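Local structure of monoacylglycerol lipase (Palaeococcus ferrophilus, 6QE2) at residues A[21-29]-A[159-169]; A[1-9]-A[49-57]. The protein catalyses the hydrolysis of monoacylglycerols to glycerol and free fatty acids, as a lipase of the alpha/beta-hydrolase clan. One frame throughout, in Å; residues are numbered along the deposited sequence.

Interaction 1. Residues A[21-29]-A[159-169]; sequences GLGEHSGRY and YIEDPLVHDRI. With GOL (glycerol), chain C.
The H25 ring lies between L164 CB on one face and its neighbour R28 CG on the opposite face. At the ring's edge, in plane, sits D162 OD2. H25 NE2 donates to D162 OD2 at 3.0 Å, and the bond is nearly straight (172°). The carboxylate stands almost upright to the ring; OD2 is met on its syn side, but tilted out of the carboxylate plane. The other oxygen, OD1, takes the backbone N of L164 in an Asx turn, which helps fix the carboxylate.

The R28 guanidinium offers one face to the edge of the Y159 ring, with R28 CZ 3.5 Å from Y159 CD1. R28 bends at chi3 (68°), which turns the guanidinium onto this edge. A face of the Y159 ring is covered by V165 CG1. G23 CA rests over a face of the H166 ring, 4.0 Å from its centroid, and H166 N donates to G23 O at 3.1 Å.

R28 NH1 bonds to E24 OE1, while G21 N and Y29 OH both reach E24 OE2. Without the E24 carboxylate, as with an alanine here, G21 N and Y29 OH would probably lose their acceptor and R28 one of its charged partners.

Glycerol O1 donates to L22 O at 2.7 Å. The glycerol also bonds to S87 and H233, which fit the serine and histidine of a Ser-His-Asp triad, so this contact borders the probable active site. It joins the loop between strand 15-19 and helix 30-38 to the connection from helix 153-161 to strand 168-170, which pairs with strand 139-141.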
ATOM      1  N   GLY A  21       3.536  -1.449   2.887  1.00 24.44           N
ATOM      2  CA  GLY A  21       4.379  -0.689   1.983  1.00 21.74           C
ATOM      3  C   GLY A  21       5.855  -1.069   2.115  1.00 24.99           C
ATOM      4  O   GLY A  21       6.236  -2.002   2.822  1.00 25.13           O
ATOM      5  N   LEU A  22       6.706  -0.262   1.467  1.00 22.94           N
ATOM      6  CA  LEU A  22       8.110  -0.625   1.341  1.00 25.08           C
ATOM      7  C   LEU A  22       8.784  -0.488   2.685  1.00 23.09           C
ATOM      8  O   LEU A  22       8.674   0.554   3.319  1.00 25.74           O
ATOM      9  CB  LEU A  22       8.791   0.367   0.351  1.00 23.61           C
ATOM     10  CG  LEU A  22      10.317   0.219   0.225  1.00 23.62           C
ATOM     11  CD1 LEU A  22      10.693  -1.081  -0.436  1.00 26.87           C
ATOM     12  CD2 LEU A  22      10.820   1.352  -0.636  1.00 27.72           C
ATOM     13  N   GLY A  23       9.568  -1.476   3.077  1.00 29.64           N
ATOM     14  CA  GLY A  23      10.372  -1.373   4.285  1.00 25.02           C
ATOM     15  C   GLY A  23       9.628  -1.636   5.580  1.00 30.96           C
ATOM     16  O   GLY A  23      10.270  -1.681   6.636  1.00 27.58           O
ATOM     17  N   GLU A  24       8.293  -1.693   5.566  1.00 26.05           N
ATOM     18  CA  GLU A  24       7.542  -1.949   6.800  1.00 23.49           C
ATOM     19  C   GLU A  24       6.976  -3.361   6.771  1.00 27.22           C
ATOM     20  O   GLU A  24       7.591  -4.280   6.177  1.00 24.15           O
ATOM     21  CB  GLU A  24       6.475  -0.867   6.961  1.00 23.86           C
ATOM     22  CG  GLU A  24       5.412  -0.937   5.841  1.00 26.22           C
ATOM     23  CD  GLU A  24       4.107  -0.230   6.206  1.00 27.53           C
ATOM     24  OE1 GLU A  24       3.990   0.316   7.323  1.00 33.30           O
ATOM     25  OE2 GLU A  24       3.238  -0.160   5.321  1.00 26.62           O
ATOM     26  N   HIS A  25       5.869  -3.575   7.489  1.00 26.25           N
ATOM     27  CA  HIS A  25       5.375  -4.938   7.657  1.00 25.84           C
ATOM     28  C   HIS A  25       3.979  -4.827   8.232  1.00 25.46           C
ATOM     29  O   HIS A  25       3.548  -3.763   8.661  1.00 23.84           O
ATOM     30  CB  HIS A  25       6.268  -5.807   8.591  1.00 26.03           C
ATOM     31  CG  HIS A  25       6.423  -5.220   9.950  1.00 30.84           C
ATOM     32  ND1 HIS A  25       5.641  -5.615  11.025  1.00 27.90           N
ATOM     33  CD2 HIS A  25       7.215  -4.218  10.396  1.00 30.80           C
ATOM     34  CE1 HIS A  25       5.987  -4.894  12.084  1.00 34.06           C
ATOM     35  NE2 HIS A  25       6.935  -4.038  11.720  1.00 34.44           N
ATOM     36  N   SER A  26       3.267  -5.961   8.250  1.00 24.53           N
ATOM     37  CA  SER A  26       1.850  -5.909   8.599  1.00 27.25           C
ATOM     38  C   SER A  26       1.616  -5.685  10.087  1.00 32.16           C
ATOM     39  O   SER A  26       0.509  -5.293  10.470  1.00 26.67           O
ATOM     40  CB  SER A  26       1.146  -7.189   8.141  1.00 25.48           C
ATOM     41  OG  SER A  26       1.697  -8.335   8.777  1.00 28.10           O
ATOM     42  N   GLY A  27       2.632  -5.889  10.927  1.00 28.96           N
ATOM     43  CA  GLY A  27       2.454  -5.697  12.355  1.00 29.75           C
ATOM     44  C   GLY A  27       2.227  -4.258  12.774  1.00 32.70           C
ATOM     45  O   GLY A  27       1.794  -4.024  13.908  1.00 29.63           O
ATOM     46  N   ARG A  28       2.472  -3.293  11.887  1.00 28.51           N
ATOM     47  CA  ARG A  28       2.232  -1.901  12.230  1.00 28.07           C
ATOM     48  C   ARG A  28       0.760  -1.522  12.154  1.00 34.10           C
ATOM     49  O   ARG A  28       0.410  -0.392  12.504  1.00 36.04           O
ATOM     50  CB  ARG A  28       3.033  -0.981  11.305  1.00 30.53           C
ATOM     51  CG  ARG A  28       4.530  -1.196  11.354  1.00 27.63           C
ATOM     52  CD  ARG A  28       5.233  -0.130  10.521  1.00 22.81           C
ATOM     53  NE  ARG A  28       5.115   1.198  11.122  1.00 28.36           N
ATOM     54  CZ  ARG A  28       4.994   2.325  10.424  1.00 31.48           C
ATOM     55  NH1 ARG A  28       4.942   2.284   9.101  1.00 28.60           N
ATOM     56  NH2 ARG A  28       4.909   3.493  11.046  1.00 30.12           N
ATOM     57  N   TYR A  29      -0.109  -2.434  11.719  1.00 28.09           N
ATOM     58  CA  TYR A  29      -1.505  -2.121  11.438  1.00 24.34           C
ATOM     59  C   TYR A  29      -2.450  -2.702  12.486  1.00 25.55           C
ATOM     60  O   TYR A  29      -3.626  -2.940  12.201  1.00 29.72           O
ATOM     61  CB  TYR A  29      -1.878  -2.612  10.043  1.00 24.55           C
ATOM     62  CG  TYR A  29      -1.156  -1.837   8.973  1.00 25.89           C
ATOM     63  CD1 TYR A  29       0.115  -2.210   8.554  1.00 30.15           C
ATOM     64  CD2 TYR A  29      -1.731  -0.711   8.410  1.00 29.89           C
ATOM     65  CE1 TYR A  29       0.787  -1.478   7.582  1.00 28.14           C
ATOM     66  CE2 TYR A  29      -1.071   0.018   7.439  1.00 35.04           C
ATOM     67  CZ  TYR A  29       0.185  -0.372   7.029  1.00 32.45           C
ATOM     68  OH  TYR A  29       0.835   0.370   6.061  1.00 33.39           O
ATOM     69  N   TYR A 159       8.993   3.870  14.311  1.00 36.98           N
ATOM     70  CA  TYR A 159       9.376   3.355  13.005  1.00 32.67           C
ATOM     71  C   TYR A 159      10.866   3.131  12.954  1.00 35.90           C
ATOM     72  O   TYR A 159      11.339   2.104  12.498  1.00 31.38           O
ATOM     73  CB  TYR A 159       8.971   4.354  11.932  1.00 35.97           C
ATOM     74  CG  TYR A 159       9.241   3.945  10.503  1.00 37.41           C
ATOM     75  CD1 TYR A 159       8.307   3.231   9.779  1.00 30.80           C
ATOM     76  CD2 TYR A 159      10.409   4.309   9.870  1.00 32.80           C
ATOM     77  CE1 TYR A 159       8.537   2.876   8.469  1.00 32.69           C
ATOM     78  CE2 TYR A 159      10.647   3.961   8.559  1.00 31.88           C
ATOM     79  CZ  TYR A 159       9.705   3.243   7.863  1.00 30.08           C
ATOM     80  OH  TYR A 159       9.940   2.892   6.563  1.00 35.83           O
ATOM     81  N   ILE A 160      11.606   4.112  13.444  1.00 36.57           N
ATOM     82  CA  ILE A 160      13.051   4.044  13.455  1.00 38.46           C
ATOM     83  C   ILE A 160      13.571   2.923  14.331  1.00 37.47           C
ATOM     84  O   ILE A 160      14.543   2.276  13.997  1.00 40.32           O
ATOM     85  CB  ILE A 160      13.649   5.370  13.947  1.00 44.05           C
ATOM     86  CG1 ILE A 160      13.495   6.436  12.871  1.00 45.81           C
ATOM     87  CG2 ILE A 160      15.108   5.195  14.311  1.00 44.64           C
ATOM     88  CD1 ILE A 160      13.495   7.839  13.420  1.00 49.77           C
ATOM     89  N   GLU A 161      12.904   2.693  15.446  1.00 41.52           N
ATOM     90  CA  GLU A 161      13.335   1.671  16.387  1.00 43.21           C
ATOM     91  C   GLU A 161      12.791   0.279  16.117  1.00 41.45           C
ATOM     92  O   GLU A 161      13.235  -0.685  16.719  1.00 44.37           O
ATOM     93  CB  GLU A 161      12.987   2.105  17.797  1.00 44.22           C
ATOM     94  CG  GLU A 161      13.740   3.348  18.219  1.00 49.80           C
ATOM     95  CD  GLU A 161      13.259   3.896  19.532  1.00 63.47           C
ATOM     96  OE1 GLU A 161      12.142   3.546  19.950  1.00 61.22           O
ATOM     97  OE2 GLU A 161      14.002   4.677  20.147  1.00 72.18           O
ATOM     98  N   ASP A 162      11.831   0.180  15.214  1.00 36.76           N
ATOM     99  CA  ASP A 162      11.250  -1.109  14.876  1.00 37.27           C
ATOM    100  C   ASP A 162      12.308  -1.956  14.199  1.00 38.98           C
ATOM    101  O   ASP A 162      12.801  -1.594  13.149  1.00 39.16           O
ATOM    102  CB  ASP A 162      10.063  -0.898  13.937  1.00 37.61           C
ATOM    103  CG  ASP A 162       9.194  -2.124  13.793  1.00 35.13           C
ATOM    104  OD1 ASP A 162       9.719  -3.242  13.843  1.00 34.68           O
ATOM    105  OD2 ASP A 162       7.983  -1.960  13.611  1.00 34.30           O
ATOM    106  N   PRO A 163      12.637  -3.106  14.775  1.00 35.54           N
ATOM    107  CA  PRO A 163      13.653  -3.983  14.186  1.00 37.08           C
ATOM    108  C   PRO A 163      13.229  -4.681  12.896  1.00 33.58           C
ATOM    109  O   PRO A 163      14.083  -5.190  12.194  1.00 39.81           O
ATOM    110  CB  PRO A 163      13.907  -5.014  15.285  1.00 40.34           C
ATOM    111  CG  PRO A 163      12.673  -5.016  16.093  1.00 43.86           C
ATOM    112  CD  PRO A 163      12.164  -3.616  16.070  1.00 39.17           C
ATOM    113  N   LEU A 164      11.934  -4.742  12.616  1.00 31.26           N
ATOM    114  CA  LEU A 164      11.435  -5.348  11.403  1.00 31.53           C
ATOM    115  C   LEU A 164      11.438  -4.345  10.249  1.00 29.32           C
ATOM    116  O   LEU A 164      11.318  -4.740   9.104  1.00 33.57           O
ATOM    117  CB  LEU A 164      10.031  -5.894  11.627  1.00 33.25           C
ATOM    118  CG  LEU A 164       9.964  -7.059  12.605  1.00 31.79           C
ATOM    119  CD1 LEU A 164       8.537  -7.515  12.810  1.00 33.33           C
ATOM    120  CD2 LEU A 164      10.814  -8.200  12.092  1.00 37.20           C
ATOM    121  N   VAL A 165      11.561  -3.053  10.559  1.00 32.08           N
ATOM    122  CA  VAL A 165      11.595  -2.026   9.524  1.00 25.47           C
ATOM    123  C   VAL A 165      13.021  -1.917   9.002  1.00 34.52           C
ATOM    124  O   VAL A 165      13.984  -1.956   9.778  1.00 36.20           O
ATOM    125  CB  VAL A 165      11.089  -0.676  10.072  1.00 28.20           C
ATOM    126  CG1 VAL A 165      11.443   0.462   9.122  1.00 31.60           C
ATOM    127  CG2 VAL A 165       9.590  -0.723  10.290  1.00 29.74           C
ATOM    128  N   HIS A 166      13.161  -1.794   7.684  1.00 30.53           N
ATOM    129  CA  HIS A 166      14.468  -1.663   7.058  1.00 28.99           C
ATOM    130  C   HIS A 166      14.385  -0.607   5.967  1.00 31.24           C
ATOM    131  O   HIS A 166      13.299  -0.176   5.572  1.00 27.13           O
ATOM    132  CB  HIS A 166      14.961  -2.997   6.482  1.00 31.30           C
ATOM    133  CG  HIS A 166      14.115  -3.523   5.363  1.00 33.71           C
ATOM    134  ND1 HIS A 166      14.196  -3.038   4.075  1.00 29.44           N
ATOM    135  CD2 HIS A 166      13.184  -4.506   5.335  1.00 26.84           C
ATOM    136  CE1 HIS A 166      13.350  -3.697   3.303  1.00 28.42           C
ATOM    137  NE2 HIS A 166      12.719  -4.589   4.046  1.00 29.40           N
ATOM    138  N   ASP A 167      15.551  -0.197   5.464  1.00 26.20           N
ATOM    139  CA  ASP A 167      15.624   0.840   4.443  1.00 31.20           C
ATOM    140  C   ASP A 167      16.159   0.312   3.117  1.00 32.64           C
ATOM    141  O   ASP A 167      16.673   1.087   2.303  1.00 33.63           O
ATOM    142  CB  ASP A 167      16.479   2.009   4.940  1.00 31.12           C
ATOM    143  CG  ASP A 167      17.967   1.689   4.973  1.00 38.38           C
ATOM    144  OD1 ASP A 167      18.338   0.499   5.075  1.00 39.81           O
ATOM    145  OD2 ASP A 167      18.772   2.639   4.897  1.00 56.46           O
ATOM    146  N   ARG A 168      16.034  -0.985   2.881  1.00 27.00           N
ATOM    147  CA  ARG A 168      16.578  -1.611   1.686  1.00 29.89           C
ATOM    148  C   ARG A 168      15.548  -1.648   0.571  1.00 33.18           C
ATOM    149  O   ARG A 168      14.351  -1.835   0.812  1.00 31.80           O
ATOM    150  CB  ARG A 168      17.044  -3.036   1.984  1.00 30.40           C
ATOM    151  CG  ARG A 168      18.029  -3.150   3.131  1.00 37.47           C
ATOM    152  CD  ARG A 168      19.424  -2.794   2.657  1.00 38.49           C
ATOM    153  NE  ARG A 168      19.693  -1.376   2.833  1.00 44.27           N
ATOM    154  CZ  ARG A 168      20.647  -0.712   2.194  1.00 41.38           C
ATOM    155  NH1 ARG A 168      21.421  -1.333   1.313  1.00 39.94           N
ATOM    156  NH2 ARG A 168      20.817   0.576   2.432  1.00 41.09           N
ATOM    157  N   ILE A 169      16.027  -1.480  -0.656  1.00 27.44           N
ATOM    158  CA  ILE A 169      15.227  -1.702  -1.853  1.00 26.12           C
ATOM    159  C   ILE A 169      16.158  -2.275  -2.910  1.00 32.25           C
ATOM    160  O   ILE A 169      17.273  -1.776  -3.099  1.00 28.71           O
ATOM    161  CB  ILE A 169      14.535  -0.413  -2.348  1.00 24.40           C
ATOM    162  CG1 ILE A 169      13.666  -0.698  -3.578  1.00 26.95           C
ATOM    163  CG2 ILE A 169      15.554   0.696  -2.650  1.00 27.60           C
ATOM    164  CD1 ILE A 169      12.791   0.486  -4.001  1.00 26.36           C
TER
HETATM  165  C1  GOL C 301       6.251   2.439   5.165  1.00 40.22           C
HETATM  166  O1  GOL C 301       7.609   2.047   5.299  1.00 35.67           O
HETATM  167  C2  GOL C 301       6.203   3.946   5.152  1.00 41.62           C
HETATM  168  O2  GOL C 301       4.856   4.396   5.068  1.00 31.88           O
HETATM  169  C3  GOL C 301       6.983   4.401   3.937  1.00 46.49           C
HETATM  170  O3  GOL C 301       6.244   4.029   2.782  1.00 52.28           O
HETATM  171  O   HOH W   1      10.137  -4.991   6.536  1.00 26.51           O

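Interaction 2. Residues A[1-9]-A[49-57]; sequences MELYRAKFG and PGHGKSPGK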
ATOM      1  N   MET A   1       8.400 -18.900  -1.617  1.00 51.86           N
ATOM      2  CA  MET A   1       8.889 -18.940  -0.249  1.00 50.99           C
ATOM      3  C   MET A   1       7.741 -19.053   0.736  1.00 43.04           C
ATOM      4  O   MET A   1       6.592 -18.830   0.385  1.00 47.02           O
ATOM      5  CB  MET A   1       9.728 -17.696   0.076  1.00 50.64           C
ATOM      6  CG  MET A   1       8.971 -16.382  -0.006  1.00 50.00           C
ATOM      7  SD  MET A   1       9.879 -14.974   0.647  1.00 45.03           S
ATOM      8  CE  MET A   1      11.257 -14.886  -0.482  1.00 42.96           C
ATOM      9  N   GLU A   2       8.066 -19.409   1.972  1.00 38.88           N
ATOM     10  CA  GLU A   2       7.069 -19.530   3.018  1.00 33.57           C
ATOM     11  C   GLU A   2       6.909 -18.177   3.676  1.00 34.84           C
ATOM     12  O   GLU A   2       7.710 -17.788   4.504  1.00 38.53           O
ATOM     13  CB  GLU A   2       7.470 -20.595   4.033  1.00 38.41           C
ATOM     14  CG  GLU A   2       7.347 -22.000   3.471  1.00 44.81           C
ATOM     15  CD  GLU A   2       7.684 -23.097   4.462  1.00 51.42           C
ATOM     16  OE1 GLU A   2       7.733 -22.830   5.673  1.00 51.41           O
ATOM     17  OE2 GLU A   2       7.890 -24.241   4.017  1.00 52.09           O
ATOM     18  N   LEU A   3       5.867 -17.462   3.296  1.00 29.38           N
ATOM     19  CA  LEU A   3       5.625 -16.142   3.832  1.00 27.19           C
ATOM     20  C   LEU A   3       4.976 -16.152   5.187  1.00 30.21           C
ATOM     21  O   LEU A   3       4.470 -17.161   5.641  1.00 29.12           O
ATOM     22  CB  LEU A   3       4.690 -15.376   2.915  1.00 35.93           C
ATOM     23  CG  LEU A   3       5.082 -15.109   1.481  1.00 38.44           C
ATOM     24  CD1 LEU A   3       3.856 -14.557   0.785  1.00 37.97           C
ATOM     25  CD2 LEU A   3       6.200 -14.094   1.465  1.00 28.99           C
ATOM     26  N   TYR A   4       4.990 -14.993   5.826  1.00 27.90           N
ATOM     27  CA  TYR A   4       4.320 -14.844   7.093  1.00 28.69           C
ATOM     28  C   TYR A   4       2.915 -14.416   6.715  1.00 30.14           C
ATOM     29  O   TYR A   4       2.724 -13.362   6.116  1.00 27.47           O
ATOM     30  CB  TYR A   4       4.971 -13.773   7.960  1.00 32.60           C
ATOM     31  CG  TYR A   4       4.034 -13.267   9.028  1.00 32.45           C
ATOM     32  CD1 TYR A   4       3.859 -13.966  10.213  1.00 36.30           C
ATOM     33  CD2 TYR A   4       3.301 -12.109   8.837  1.00 27.36           C
ATOM     34  CE1 TYR A   4       2.990 -13.514  11.184  1.00 42.60           C
ATOM     35  CE2 TYR A   4       2.431 -11.649   9.804  1.00 33.93           C
ATOM     36  CZ  TYR A   4       2.279 -12.356  10.975  1.00 38.45           C
ATOM     37  OH  TYR A   4       1.412 -11.898  11.938  1.00 39.99           O
ATOM     38  N   ARG A   5       1.941 -15.255   7.033  1.00 30.57           N
ATOM     39  CA  ARG A   5       0.549 -14.973   6.731  1.00 28.75           C
ATOM     40  C   ARG A   5      -0.260 -15.132   8.004  1.00 30.42           C
ATOM     41  O   ARG A   5      -0.016 -16.048   8.784  1.00 33.85           O
ATOM     42  CB  ARG A   5       0.019 -15.950   5.683  1.00 32.84           C
ATOM     43  CG  ARG A   5       0.789 -15.982   4.373  1.00 35.69           C
ATOM     44  CD  ARG A   5       0.482 -17.268   3.625  1.00 38.21           C
ATOM     45  NE  ARG A   5       1.074 -17.308   2.294  1.00 36.16           N
ATOM     46  CZ  ARG A   5       0.403 -17.075   1.173  1.00 35.11           C
ATOM     47  NH1 ARG A   5      -0.888 -16.780   1.223  1.00 34.67           N
ATOM     48  NH2 ARG A   5       1.018 -17.136   0.003  1.00 36.77           N
ATOM     49  N   ALA A   6      -1.221 -14.246   8.221  1.00 26.26           N
ATOM     50  CA  ALA A   6      -2.037 -14.349   9.409  1.00 26.08           C
ATOM     51  C   ALA A   6      -3.461 -13.898   9.163  1.00 32.26           C
ATOM     52  O   ALA A   6      -3.690 -12.911   8.487  1.00 27.98           O
ATOM     53  CB  ALA A   6      -1.431 -13.531  10.528  1.00 34.98           C
ATOM     54  N   LYS A   7      -4.413 -14.647   9.702  1.00 27.92           N
ATOM     55  CA  LYS A   7      -5.810 -14.260   9.583  1.00 29.53           C
ATOM     56  C   LYS A   7      -6.307 -13.793  10.942  1.00 32.50           C
ATOM     57  O   LYS A   7      -6.064 -14.448  11.958  1.00 29.77           O
ATOM     58  CB  LYS A   7      -6.678 -15.420   9.079  1.00 32.12           C
ATOM     59  CG  LYS A   7      -6.306 -15.930   7.691  1.00 41.50           C
ATOM     60  CD  LYS A   7      -7.401 -16.842   7.147  1.00 47.63           C
ATOM     61  CE  LYS A   7      -7.316 -18.243   7.711  1.00 54.49           C
ATOM     62  NZ  LYS A   7      -7.671 -19.256   6.677  1.00 51.00           N
ATOM     63  N   PHE A   8      -7.027 -12.669  10.950  1.00 26.68           N
ATOM     64  CA  PHE A   8      -7.532 -12.067  12.173  1.00 28.19           C
ATOM     65  C   PHE A   8      -9.043 -11.919  12.076  1.00 32.50           C
ATOM     66  O   PHE A   8      -9.571 -11.511  11.038  1.00 27.89           O
ATOM     67  CB  PHE A   8      -6.906 -10.687  12.438  1.00 31.55           C
ATOM     68  CG  PHE A   8      -5.406 -10.705  12.580  1.00 32.16           C
ATOM     69  CD1 PHE A   8      -4.593 -10.402  11.500  1.00 33.04           C
ATOM     70  CD2 PHE A   8      -4.813 -11.010  13.792  1.00 36.48           C
ATOM     71  CE1 PHE A   8      -3.213 -10.412  11.628  1.00 34.78           C
ATOM     72  CE2 PHE A   8      -3.438 -11.024  13.926  1.00 43.66           C
ATOM     73  CZ  PHE A   8      -2.635 -10.725  12.843  1.00 36.69           C
ATOM     74  N   GLY A   9      -9.737 -12.248  13.162  1.00 31.08           N
ATOM     75  CA  GLY A   9     -11.161 -11.999  13.240  1.00 30.61           C
ATOM     76  C   GLY A   9     -11.995 -13.021  12.489  1.00 36.82           C
ATOM     77  O   GLY A   9     -11.511 -14.043  11.995  1.00 35.48           O
ATOM     78  N   PRO A  49       7.678 -10.636   0.643  1.00 24.39           N
ATOM     79  CA  PRO A  49       9.036 -11.186   0.593  1.00 29.74           C
ATOM     80  C   PRO A  49      10.051 -10.093   0.898  1.00 29.44           C
ATOM     81  O   PRO A  49       9.893  -8.944   0.477  1.00 24.87           O
ATOM     82  CB  PRO A  49       9.161 -11.688  -0.849  1.00 29.98           C
ATOM     83  CG  PRO A  49       7.748 -11.927  -1.299  1.00 28.71           C
ATOM     84  CD  PRO A  49       6.912 -10.903  -0.585  1.00 27.26           C
ATOM     85  N   GLY A  50      11.077 -10.445   1.670  1.00 25.85           N
ATOM     86  CA  GLY A  50      12.084  -9.458   2.017  1.00 27.77           C
ATOM     87  C   GLY A  50      11.616  -8.402   2.986  1.00 29.87           C
ATOM     88  O   GLY A  50      12.227  -7.332   3.072  1.00 28.39           O
ATOM     89  N   HIS A  51      10.533  -8.666   3.715  1.00 24.70           N
ATOM     90  CA  HIS A  51       9.952  -7.705   4.637  1.00 22.49           C
ATOM     91  C   HIS A  51       9.459  -8.427   5.879  1.00 26.50           C
ATOM     92  O   HIS A  51       9.061  -9.592   5.813  1.00 28.40           O
ATOM     93  CB  HIS A  51       8.772  -6.952   4.014  1.00 23.30           C
ATOM     94  CG  HIS A  51       9.174  -5.936   2.993  1.00 25.81           C
ATOM     95  ND1 HIS A  51       9.525  -6.272   1.704  1.00 27.71           N
ATOM     96  CD2 HIS A  51       9.277  -4.590   3.074  1.00 22.84           C
ATOM     97  CE1 HIS A  51       9.832  -5.177   1.035  1.00 26.98           C
ATOM     98  NE2 HIS A  51       9.686  -4.141   1.842  1.00 24.39           N
ATOM     99  N   GLY A  52       9.490  -7.713   7.002  1.00 26.43           N
ATOM    100  CA  GLY A  52       8.861  -8.189   8.226  1.00 34.32           C
ATOM    101  C   GLY A  52       9.311  -9.576   8.625  1.00 31.42           C
ATOM    102  O   GLY A  52      10.509  -9.889   8.646  1.00 31.05           O
ATOM    103  N   LYS A  53       8.336 -10.428   8.941  1.00 25.55           N
ATOM    104  CA  LYS A  53       8.586 -11.792   9.390  1.00 29.83           C
ATOM    105  C   LYS A  53       8.718 -12.785   8.244  1.00 30.06           C
ATOM    106  O   LYS A  53       8.923 -13.980   8.496  1.00 30.04           O
ATOM    107  CB  LYS A  53       7.469 -12.242  10.332  1.00 29.28           C
ATOM    108  CG  LYS A  53       7.311 -11.359  11.547  1.00 29.01           C
ATOM    109  CD  LYS A  53       6.065 -11.727  12.332  1.00 38.62           C
ATOM    110  CE  LYS A  53       5.858 -10.773  13.492  1.00 39.03           C
ATOM    111  NZ  LYS A  53       4.735 -11.215  14.365  1.00 48.11           N
ATOM    112  N   SER A  54       8.590 -12.328   7.005  1.00 28.50           N
ATOM    113  CA  SER A  54       8.774 -13.184   5.854  1.00 28.55           C
ATOM    114  C   SER A  54      10.262 -13.331   5.550  1.00 29.80           C
ATOM    115  O   SER A  54      11.068 -12.476   5.921  1.00 30.75           O
ATOM    116  CB  SER A  54       8.027 -12.608   4.654  1.00 30.18           C
ATOM    117  OG  SER A  54       6.627 -12.803   4.803  1.00 27.76           O
ATOM    118  N   PRO A  55      10.654 -14.417   4.898  1.00 29.30           N
ATOM    119  CA  PRO A  55      12.067 -14.631   4.567  1.00 30.24           C
ATOM    120  C   PRO A  55      12.482 -13.798   3.360  1.00 33.90           C
ATOM    121  O   PRO A  55      11.686 -13.085   2.752  1.00 33.29           O
ATOM    122  CB  PRO A  55      12.134 -16.130   4.266  1.00 34.03           C
ATOM    123  CG  PRO A  55      10.770 -16.476   3.794  1.00 38.63           C
ATOM    124  CD  PRO A  55       9.824 -15.587   4.562  1.00 30.19           C
ATOM    125  N   GLY A  56      13.759 -13.893   3.031  1.00 34.61           N
ATOM    126  CA  GLY A  56      14.272 -13.290   1.820  1.00 31.32           C
ATOM    127  C   GLY A  56      15.161 -12.095   2.112  1.00 33.05           C
ATOM    128  O   GLY A  56      15.038 -11.428   3.149  1.00 33.82           O
ATOM    129  N   LYS A  57      16.095 -11.839   1.194  1.00 31.61           N
ATOM    130  CA  LYS A  57      16.916 -10.636   1.252  1.00 36.23           C
ATOM    131  C   LYS A  57      16.034  -9.407   1.420  1.00 30.90           C
ATOM    132  O   LYS A  57      15.031  -9.255   0.718  1.00 29.00           O
ATOM    133  CB  LYS A  57      17.744 -10.514  -0.028  1.00 34.67           C
ATOM    134  CG  LYS A  57      18.649  -9.293  -0.067  1.00 43.66           C
ATOM    135  CD  LYS A  57      19.421  -9.212  -1.378  1.00 47.88           C
ATOM    136  CE  LYS A  57      20.068 -10.535  -1.745  1.00 50.57           C
ATOM    137  NZ  LYS A  57      20.732 -10.443  -3.077  1.00 64.01           N
TER
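S54 OG is held by two backbone groups. Y4 N donates to S54 OG at 2.9 Å, with an angle of 171° at the hydrogen. The second partner is D47 O, also hydrogen-bonded to the hydroxyl. S54 OG points anti to its own carbonyl carbon (chi1 -74°), which brings it to Y4 N. The serine thus links segment 1-9 to D47, just after strand 42-46.

Beside this bond, K53 and Y4 run side by side and point the same way. The aliphatic part of the lysine covers one face of the tyrosine ring. K53 CD lies 3.9 Å from the ring centroid, over the face, as a CH-pi contact. The two polar ends stay apart.

Before Y4 in the chain, L3 and M1 meet prolines. L3 CD2 reaches P49 CG at 3.8 Å and also passes close to S54 OG. M1 bends at its last torsion (chi3 64°). The M1 and P55 side chains slide past each other in opposite directions, with M1 SD 3.6 Å from P55 CG. M1 SD also touches P49 CB at 3.7 Å. The backbone joins in too: E2 O comes to 3.1 Å from P55 CD.

The 49-57 loop is braced from within. H51 ND1 donates to P49 O at 3.0 Å, and G50 N bonds to P55 O. L3 and P49 also pack on I69 of helix 63-77.

A type II' beta turn from H51 to S54 shapes the loop. The N-terminal chain covers it, then enters strand 5-8, the antiparallel edge strand beside 42-46. This mixed sheet, parallel apart from that edge, is characteristic of the alpha/beta-hydrolase fold.

How the interactions relate
From the N terminus, segment 1-9 leads into edge strand 5-8. The chain then forms strand 15-19 and the loop 21-29, the first side of interaction 1. Helix 30-38 and strand 42-46 follow, and segment 49-57 returns to the N terminus, so interaction 2 closes a short loop. Interaction 1 closes a much longer one, 130 residues on, when 159-169 comes back to 21-29. The segments alternate, so the two contacts cross. They also touch: G23 N lies 2.9 Å from H51 NE2, and the H166 and H51 rings meet. Together they tie the N-terminal edge of the main sheet to the helix 153-161 and strand 168-170 region.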